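Local coordinates for protein probable TonB-dependent siderophore receptor PiuA (Acinetobacter baumannii, PDB 5FP1) that probably takes up iron across the outer membrane by binding ferric siderophores, possibly enterobactin with micromolar affinity, at residues Y365-A370 with T377-D382. Numbering follows the deposited sequence.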
# COMPACT_ATOMS: atom_id res chain seq x y z
N TYR A 365 19.60 13.12 8.51
CA TYR A 365 20.97 13.00 9.01
C TYR A 365 21.94 13.82 8.20
O TYR A 365 21.86 13.85 6.95
CB TYR A 365 21.44 11.54 9.09
CG TYR A 365 20.74 10.77 10.19
CD1 TYR A 365 21.15 10.87 11.52
CD2 TYR A 365 19.65 9.96 9.91
CE1 TYR A 365 20.50 10.18 12.52
CE2 TYR A 365 19.01 9.27 10.90
CZ TYR A 365 19.42 9.39 12.21
OH TYR A 365 18.72 8.70 13.18
N ASN A 366 22.79 14.56 8.91
CA ASN A 366 24.03 15.07 8.32
C ASN A 366 25.11 14.00 8.47
O ASN A 366 25.12 13.24 9.45
CB ASN A 366 24.49 16.34 9.02
CG ASN A 366 23.66 17.56 8.64
OD1 ASN A 366 23.12 17.65 7.55
ND2 ASN A 366 23.59 18.51 9.55
N ILE A 367 26.00 13.96 7.49
CA ILE A 367 27.19 13.12 7.52
C ILE A 367 28.40 14.05 7.72
O ILE A 367 28.52 15.04 7.02
CB ILE A 367 27.36 12.38 6.19
CG1 ILE A 367 25.99 11.95 5.64
CG2 ILE A 367 28.26 11.19 6.39
CD1 ILE A 367 25.94 11.88 4.12
N ILE A 368 29.26 13.71 8.67
CA ILE A 368 30.38 14.59 9.04
C ILE A 368 31.65 13.76 8.99
O ILE A 368 31.73 12.70 9.60
CB ILE A 368 30.19 15.17 10.45
CG1 ILE A 368 28.82 15.86 10.55
CG2 ILE A 368 31.32 16.16 10.78
CD1 ILE A 368 28.49 16.43 11.90
N ASP A 369 32.62 14.18 8.19
CA ASP A 369 33.86 13.42 8.11
C ASP A 369 34.89 13.92 9.14
O ASP A 369 34.61 14.83 9.92
CB ASP A 369 34.44 13.45 6.68
CG ASP A 369 35.05 14.80 6.32
OD1 ASP A 369 35.16 15.68 7.20
OD2 ASP A 369 35.39 14.97 5.13
N ALA A 370 36.08 13.32 9.12
CA ALA A 370 37.06 13.54 10.19
C ALA A 370 37.60 14.98 10.15
O ALA A 370 38.05 15.49 11.17
CB ALA A 370 38.19 12.53 10.10
N THR A 377 24.24 14.07 1.60
CA THR A 377 24.17 13.12 0.50
C THR A 377 25.34 12.14 0.50
O THR A 377 25.17 10.95 0.22
CB THR A 377 24.08 13.86 -0.86
OG1 THR A 377 25.19 14.76 -1.00
CG2 THR A 377 22.75 14.66 -0.99
N GLY A 378 26.54 12.62 0.81
CA GLY A 378 27.69 11.74 0.89
C GLY A 378 28.99 12.34 0.41
O GLY A 378 29.02 13.45 -0.10
N PHE A 379 30.08 11.59 0.57
CA PHE A 379 31.40 12.04 0.14
C PHE A 379 31.93 11.19 -1.02
O PHE A 379 31.55 10.02 -1.20
CB PHE A 379 32.37 12.00 1.34
CG PHE A 379 31.91 12.81 2.53
CD1 PHE A 379 31.76 14.19 2.44
CD2 PHE A 379 31.66 12.20 3.75
CE1 PHE A 379 31.33 14.92 3.53
CE2 PHE A 379 31.25 12.94 4.84
CZ PHE A 379 31.08 14.29 4.74
N TYR A 380 32.81 11.79 -1.82
CA TYR A 380 33.52 11.11 -2.91
C TYR A 380 32.56 10.50 -3.92
O TYR A 380 32.71 9.34 -4.29
CB TYR A 380 34.47 10.04 -2.37
CG TYR A 380 35.42 10.59 -1.36
CD1 TYR A 380 36.37 11.53 -1.72
CD2 TYR A 380 35.33 10.23 -0.03
CE1 TYR A 380 37.23 12.08 -0.78
CE2 TYR A 380 36.17 10.79 0.92
CZ TYR A 380 37.12 11.69 0.52
OH TYR A 380 37.94 12.23 1.45
N SER A 381 31.60 11.28 -4.37
CA SER A 381 30.63 10.78 -5.33
C SER A 381 31.27 10.47 -6.69
O SER A 381 30.65 9.85 -7.55
CB SER A 381 29.52 11.78 -5.50
OG SER A 381 29.97 12.95 -6.10
N ASP A 382 32.51 10.92 -6.88
CA ASP A 382 33.29 10.54 -8.06
C ASP A 382 34.24 9.35 -7.83
O ASP A 382 35.03 8.99 -8.71
CB ASP A 382 34.09 11.74 -8.58
CG ASP A 382 35.16 12.21 -7.59
OD1 ASP A 382 35.31 11.64 -6.49
OD2 ASP A 382 35.87 13.17 -7.92
O HOH W 1 35.46 12.94 3.40
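The side chains of Ile367 and Phe379 run alongside one another, pointing opposite ways, and the isoleucine can be followed atom by atom. Its CB lies 4.2 Å from Phe379 CE2. From there the two branches part: CG2, set anti to the backbone N, comes to 3.8 Å from Phe379 CE2, whereas CG1, on the side of the backbone N (chi1 -38°), carries CD1 to the backbone of 377-382. That methyl ends 3.4 Å from Gly378 N and also touches Gly378 CA and the carbonyl carbon of Thr377. Gly378 (phi 144°, psi 175°) has backbone angles accessible essentially only to glycine.

The Phe379 ring reaches the other backbone with its far end, CZ standing 3.5 Å from Ile367 O in an oblique approach. Asp369 CB packs 3.7 Å from Phe379 CE2, and the carboxylate carbon lies over one ring face, displaced toward the rim. A water above that same face donates to Asp369 OD2 (2.7 Å) and makes a weak hydrogen bond (3.2 Å) with Tyr380 OH. Asp369 OD1 instead accepts from Asn373 N. No direct hydrogen bond joins the segments; the contact rests mainly on van der Waals packing.

Strand 346-368 of the TonB-dependent receptor barrel pairs antiparallel with 374-375, Ile367 bonding to Ser375 through the backbone, which makes a beta-hairpin. Segment 377-382 leaves it and packs back against it, within a loop that is probably extracellular, judging by strand order. Leu406 of strand 405-428 and Leu320 of strand 315-341 both touch Ile367, placing the contact beside the two barrel neighbours of 346-368.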